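Local coordinates for sulfur oxidation protein soxB (Thermus thermophilus, PDB 2WDD) that hydrolyses a sulfur-sulfur bond in the sulfur oxidation pathway, acting on a protein-bound thiosulfonate and carrying two manganese ions, at residues A[137-142]-A[146-151]; A[39-44]-A[347-352]. All blocks are in the same frame, centred on the assembly; numbering follows the deposited sequence.

Contact 1. Residues A[137-142]-A[146-151]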
loop_
_atom_site.group_PDB
_atom_site.type_symbol
_atom_site.label_atom_id
_atom_site.label_comp_id
_atom_site.label_asym_id
_atom_site.label_seq_id
_atom_site.Cartn_x
_atom_site.Cartn_y
_atom_site.Cartn_z
ATOM N N SER A 137 -5.813 0.425 10.622
ATOM C CA SER A 137 -7.212 0.033 10.589
ATOM C C SER A 137 -7.764 0.184 11.989
ATOM O O SER A 137 -7.008 0.346 12.935
ATOM C CB SER A 137 -7.366 -1.418 10.133
ATOM O OG SER A 137 -6.963 -2.317 11.164
ATOM N N GLY A 138 -9.084 0.140 12.111
ATOM C CA GLY A 138 -9.714 0.240 13.416
ATOM C C GLY A 138 -9.259 -0.901 14.309
ATOM O O GLY A 138 -8.816 -0.680 15.440
ATOM N N LEU A 139 -9.361 -2.127 13.803
ATOM C CA LEU A 139 -8.963 -3.303 14.567
ATOM C C LEU A 139 -7.533 -3.163 15.061
ATOM O O LEU A 139 -7.219 -3.495 16.212
ATOM C CB LEU A 139 -9.067 -4.563 13.710
ATOM C CG LEU A 139 -8.608 -5.871 14.360
ATOM C CD1 LEU A 139 -9.620 -6.331 15.416
ATOM C CD2 LEU A 139 -8.430 -6.947 13.287
ATOM N N SER A 140 -6.655 -2.678 14.191
ATOM C CA SER A 140 -5.260 -2.518 14.562
ATOM C C SER A 140 -5.065 -1.477 15.655
ATOM O O SER A 140 -4.349 -1.714 16.625
ATOM C CB SER A 140 -4.423 -2.115 13.345
ATOM O OG SER A 140 -3.092 -1.846 13.730
ATOM N N LEU A 141 -5.643 -0.295 15.469
ATOM C CA LEU A 141 -5.447 0.777 16.442
ATOM C C LEU A 141 -5.994 0.388 17.805
ATOM O O LEU A 141 -5.399 0.710 18.835
ATOM C CB LEU A 141 -6.092 2.080 15.972
ATOM C CG LEU A 141 -5.378 2.805 14.831
ATOM C CD1 LEU A 141 -6.254 3.944 14.334
ATOM C CD2 LEU A 141 -4.008 3.312 15.253
ATOM N N LEU A 142 -7.128 -0.306 17.802
ATOM C CA LEU A 142 -7.770 -0.711 19.054
ATOM C C LEU A 142 -7.013 -1.773 19.831
ATOM O O LEU A 142 -7.302 -2.002 21.008
ATOM C CB LEU A 142 -9.197 -1.185 18.789
ATOM C CG LEU A 142 -10.203 -0.068 18.482
ATOM C CD1 LEU A 142 -11.489 -0.619 17.850
ATOM C CD2 LEU A 142 -10.515 0.729 19.744
ATOM N N GLU A 146 -2.245 -6.222 17.819
ATOM C CA GLU A 146 -2.421 -7.589 18.300
ATOM C C GLU A 146 -3.465 -8.437 17.582
ATOM O O GLU A 146 -3.223 -9.611 17.287
ATOM C CB GLU A 146 -2.646 -7.622 19.811
ATOM C CG GLU A 146 -2.826 -9.043 20.342
ATOM C CD GLU A 146 -3.067 -9.091 21.842
ATOM O OE1 GLU A 146 -2.901 -8.054 22.514
ATOM O OE2 GLU A 146 -3.428 -10.172 22.345
ATOM N N ALA A 147 -4.632 -7.860 17.316
ATOM C CA ALA A 147 -5.705 -8.601 16.666
ATOM C C ALA A 147 -5.315 -9.065 15.255
ATOM O O ALA A 147 -5.730 -10.129 14.796
ATOM C CB ALA A 147 -6.983 -7.777 16.634
ATOM N N VAL A 148 -4.530 -8.250 14.556
ATOM C CA VAL A 148 -4.086 -8.636 13.222
ATOM C C VAL A 148 -3.156 -9.851 13.288
ATOM O O VAL A 148 -3.251 -10.753 12.451
ATOM C CB VAL A 148 -3.403 -7.473 12.493
ATOM C CG1 VAL A 148 -3.053 -7.886 11.054
ATOM C CG2 VAL A 148 -4.277 -6.233 12.522
ATOM N N VAL A 149 -2.250 -9.861 14.264
ATOM C CA VAL A 149 -1.316 -10.977 14.434
ATOM C C VAL A 149 -2.103 -12.234 14.779
ATOM O O VAL A 149 -1.831 -13.318 14.253
ATOM C CB VAL A 149 -0.260 -10.682 15.521
ATOM C CG1 VAL A 149 0.636 -11.905 15.728
ATOM C CG2 VAL A 149 0.571 -9.452 15.152
ATOM N N ARG A 150 -3.084 -12.094 15.660
ATOM C CA ARG A 150 -3.902 -13.247 16.021
ATOM C C ARG A 150 -4.617 -13.792 14.797
ATOM O O ARG A 150 -4.766 -15.003 14.646
ATOM C CB ARG A 150 -4.887 -12.916 17.147
ATOM C CG ARG A 150 -4.185 -12.680 18.479
ATOM C CD ARG A 150 -5.136 -12.646 19.671
ATOM N NE ARG A 150 -4.403 -12.430 20.922
ATOM C CZ ARG A 150 -3.745 -13.380 21.584
ATOM N NH1 ARG A 150 -3.750 -14.629 21.141
ATOM N NH2 ARG A 150 -3.085 -13.084 22.697
ATOM N N TRP A 151 -5.012 -12.904 13.888
ATOM C CA TRP A 151 -5.632 -13.357 12.656
ATOM C C TRP A 151 -4.618 -14.103 11.778
ATOM O O TRP A 151 -4.921 -15.171 11.233
ATOM C CB TRP A 151 -6.278 -12.206 11.883
ATOM C CG TRP A 151 -6.544 -12.622 10.485
ATOM C CD1 TRP A 151 -7.492 -13.518 10.067
ATOM C CD2 TRP A 151 -5.752 -12.311 9.334
ATOM N NE1 TRP A 151 -7.371 -13.735 8.720
ATOM C CE2 TRP A 151 -6.296 -13.025 8.249
ATOM C CE3 TRP A 151 -4.636 -11.496 9.114
ATOM C CZ2 TRP A 151 -5.779 -12.927 6.954
ATOM C CZ3 TRP A 151 -4.123 -11.405 7.831
ATOM C CH2 TRP A 151 -4.689 -12.125 6.770
#

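Contact 2. Residues A[39-44]-A[347-352]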
loop_
_atom_site.group_PDB
_atom_site.type_symbol
_atom_site.label_atom_id
_atom_site.label_comp_id
_atom_site.label_asym_id
_atom_site.label_seq_id
_atom_site.Cartn_x
_atom_site.Cartn_y
_atom_site.Cartn_z
ATOM N N GLY A 39 -4.218 -3.883 7.810
ATOM C CA GLY A 39 -5.173 -4.234 8.847
ATOM C C GLY A 39 -6.646 -4.250 8.488
ATOM O O GLY A 39 -7.504 -4.217 9.378
ATOM N N GLN A 40 -6.953 -4.308 7.194
ATOM C CA GLN A 40 -8.338 -4.258 6.740
ATOM C C GLN A 40 -9.101 -5.522 7.070
ATOM O O GLN A 40 -9.034 -6.523 6.362
ATOM C CB GLN A 40 -8.407 -3.876 5.266
ATOM C CG GLN A 40 -7.875 -2.456 5.021
ATOM C CD GLN A 40 -8.685 -1.428 5.788
ATOM O OE1 GLN A 40 -9.884 -1.283 5.550
ATOM N NE2 GLN A 40 -8.053 -0.766 6.765
ATOM N N ALA A 41 -9.813 -5.468 8.188
ATOM C CA ALA A 41 -10.483 -6.642 8.721
ATOM C C ALA A 41 -11.784 -7.035 8.048
ATOM O O ALA A 41 -12.197 -8.200 8.102
ATOM C CB ALA A 41 -10.702 -6.461 10.215
ATOM N N PHE A 42 -12.430 -6.068 7.415
ATOM C CA PHE A 42 -13.736 -6.301 6.837
ATOM C C PHE A 42 -13.812 -6.064 5.352
ATOM O O PHE A 42 -13.058 -5.263 4.802
ATOM C CB PHE A 42 -14.742 -5.388 7.534
ATOM C CG PHE A 42 -14.783 -5.583 9.021
ATOM C CD1 PHE A 42 -14.141 -4.695 9.875
ATOM C CD2 PHE A 42 -15.333 -6.739 9.550
ATOM C CE1 PHE A 42 -14.133 -4.918 11.243
ATOM C CE2 PHE A 42 -15.331 -6.963 10.920
ATOM C CZ PHE A 42 -14.731 -6.055 11.762
ATOM N N PRO A 43 -14.785 -6.713 4.692
ATOM C CA PRO A 43 -14.986 -6.475 3.264
ATOM C C PRO A 43 -15.190 -4.975 3.070
ATOM O O PRO A 43 -15.847 -4.311 3.881
ATOM C CB PRO A 43 -16.301 -7.200 2.975
ATOM C CG PRO A 43 -16.336 -8.315 3.981
ATOM C CD PRO A 43 -15.713 -7.734 5.225
ATOM N N HIS A 44 -14.580 -4.424 2.031
ATOM C CA HIS A 44 -14.691 -3.001 1.760
ATOM C C HIS A 44 -14.446 -2.781 0.272
ATOM O O HIS A 44 -14.354 -3.746 -0.488
ATOM C CB HIS A 44 -13.703 -2.197 2.635
ATOM C CG HIS A 44 -12.259 -2.451 2.331
ATOM N ND1 HIS A 44 -11.394 -1.444 1.954
ATOM C CD2 HIS A 44 -11.522 -3.586 2.363
ATOM C CE1 HIS A 44 -10.192 -1.953 1.747
ATOM N NE2 HIS A 44 -10.248 -3.256 1.958
ATOM N N ALA A 347 -16.034 -15.232 14.027
ATOM C CA ALA A 347 -16.259 -15.246 15.468
ATOM C C ALA A 347 -15.195 -14.438 16.201
ATOM O O ALA A 347 -15.500 -13.687 17.130
ATOM C CB ALA A 347 -16.287 -16.689 15.987
ATOM N N PHE A 348 -13.946 -14.587 15.768
ATOM C CA PHE A 348 -12.836 -13.870 16.376
ATOM C C PHE A 348 -13.025 -12.362 16.242
ATOM O O PHE A 348 -12.836 -11.619 17.198
ATOM C CB PHE A 348 -11.513 -14.299 15.740
ATOM C CG PHE A 348 -10.339 -13.449 16.140
ATOM C CD1 PHE A 348 -9.785 -13.559 17.406
ATOM C CD2 PHE A 348 -9.774 -12.553 15.243
ATOM C CE1 PHE A 348 -8.693 -12.775 17.777
ATOM C CE2 PHE A 348 -8.679 -11.776 15.606
ATOM C CZ PHE A 348 -8.139 -11.889 16.868
ATOM N N LEU A 349 -13.381 -11.910 15.044
ATOM C CA LEU A 349 -13.596 -10.485 14.815
ATOM C C LEU A 349 -14.761 -9.977 15.658
ATOM O O LEU A 349 -14.715 -8.869 16.191
ATOM C CB LEU A 349 -13.857 -10.218 13.330
ATOM C CG LEU A 349 -12.642 -10.416 12.420
ATOM C CD1 LEU A 349 -13.064 -10.320 10.959
ATOM C CD2 LEU A 349 -11.540 -9.406 12.740
ATOM N N LYS A 350 -15.798 -10.799 15.792
ATOM C CA LYS A 350 -16.953 -10.435 16.612
ATOM C C LYS A 350 -16.526 -10.265 18.066
ATOM O O LYS A 350 -16.918 -9.316 18.734
ATOM C CB LYS A 350 -18.042 -11.507 16.518
ATOM C CG LYS A 350 -19.278 -11.216 17.355
ATOM C CD LYS A 350 -20.346 -12.283 17.152
ATOM C CE LYS A 350 -21.737 -11.671 17.069
ATOM N NZ LYS A 350 -22.762 -12.670 16.653
ATOM N N ALA A 351 -15.712 -11.193 18.553
ATOM C CA ALA A 351 -15.245 -11.125 19.931
ATOM C C ALA A 351 -14.395 -9.877 20.161
ATOM O O ALA A 351 -14.557 -9.177 21.156
ATOM C CB ALA A 351 -14.464 -12.386 20.289
ATOM N N GLN A 352 -13.493 -9.601 19.224
ATOM C CA GLN A 352 -12.593 -8.454 19.336
ATOM C C GLN A 352 -13.261 -7.086 19.253
ATOM O O GLN A 352 -12.832 -6.140 19.915
ATOM C CB GLN A 352 -11.518 -8.532 18.252
ATOM C CG GLN A 352 -10.561 -9.678 18.415
ATOM C CD GLN A 352 -9.595 -9.443 19.549
ATOM O OE1 GLN A 352 -8.958 -8.391 19.634
ATOM N NE2 GLN A 352 -9.510 -10.407 20.454
#

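Contact 1. Residues A[137-142]-A[146-151]
Leu139 and Ser140 meet Ala147 and Val148 through aliphatic carbons, with no flat group between them; the guanidinium-carboxylate pair of Arg150 and Glu146 lies within helix 146-151 and does not cross to the other helix. There Glu146 OE2 sits at the edge of the Arg150 guanidinium, nearly in its plane, one turn away along the helix. Arg150 approaches side-on and sends two N-H groups to that single oxygen: Arg150 NE lies 2.8 Å from Glu146 OE2, on the oxygen's anti lone pair, while NH2 meets OE2 nearly end-on to the C-O bond. Two donors on one oxygen should hold the guanidinium against turning.

Across the helices, Leu139 CG stands anti to the backbone N (chi1 177°), which swings the branch over the small Ala147. Leu139 CD1 at 3.2 Å and CG at 3.4 Å both sit closer to Ala147 CB than usual carbon contact. Leu139 CD2 is 3.7 Å from Ala147 CB and a longer 4.3 Å from Val148 CG2. Val148 CG2 also meets Ser140 CB at 4.2 Å.

The pair is two consecutive helices joined by a short turn, packed in the metallophosphatase-type domain after the loop that carries the manganese ligand Asp132; the axes approach to 8.1 Å at 116°. Ser137 is the N-cap of the first helix, its OG accepting from Ser140 N at 3.1 Å and also hydrogen-bonded to Gly39 O of the loop beyond His38. The buried Ser140 hydroxyl is hydrogen-bonded to Trp134 O, and Met104 of helix 104-120 lies against both Leu139 and Val148.

Contact 2. Residues A[39-44]-A[347-352]
Ala41, Phe42 and Leu349 make up this junction, and the bonding between them is van der Waals contact alone. The apolar pairs divide over the two branches of Leu349. Leu349 CD2 takes the Ala41 side, 4.0 Å from Ala41 CB, and Leu349 CD1 takes the phenyl side, 4.1 Å from Phe42 CE2. The leucine CG lies anti to its carbonyl carbon (chi1 -70°), and from there the fork spans both neighbours. Phe42 and Leu349 run past each other in opposite directions, with CD1 oblique to the ring. A methyl-to-carbonyl contact belongs here too: Leu349 CD1 rests 3.7 Å from Ala41 O, putting the same branch against backbone as well as ring.

The loop 39-44 directly follows His38, a manganese ligand that forms, with Asp36, the D-x-H motif of the metallophosphatases just after strand 29-34. Helix 343-353, which supplies Leu349, comes after strand 323-333 at the margin of the same sheet. Contact 2 therefore brings the loop after the first metal ligands against a helix that follows this edge strand, about 300 residues later in sequence.

Rings are also in contact nearby. Ala41 CB lies 3.8 Å above one face of the Phe42 ring, toward its rim, and Phe361 makes an edge-to-face pair with that ring. Gln40 OE1 is centred over one face of the His44 imidazole, whose two nitrogens are hydrogen-bonded to Thr408 OG1 and Ala308 O. On the helix, Gln352 CG covers part of one face of the Phe348 ring, 3.6 Å from its plane.

The loop backbone is also hydrogen-bonded, Ala41 to Met104 and His44 to Ile101.

In the fold
Both contacts are buried and apolar, their centres about 9 Å apart on the same side of the chain's centre. They share a boundary: Leu139 of contact 1 also touches Ala41 and Leu349, and Phe348 lies against Arg150, its CZ 3.4 Å from Arg150 CB. Contact 1 joins two helices adjacent in sequence by aliphatic packing that is tight at Leu139-Ala147, with the salt bridge kept within helix 146-155; contact 2 joins a loop to a distant helix through a single forked leucine and brings in aromatic rings. In sequence, contact 1 is nested inside the loop that contact 2 closes. Segment 39-44 continues the loop of His38, whereas 137-142 follows the loop of Asp132.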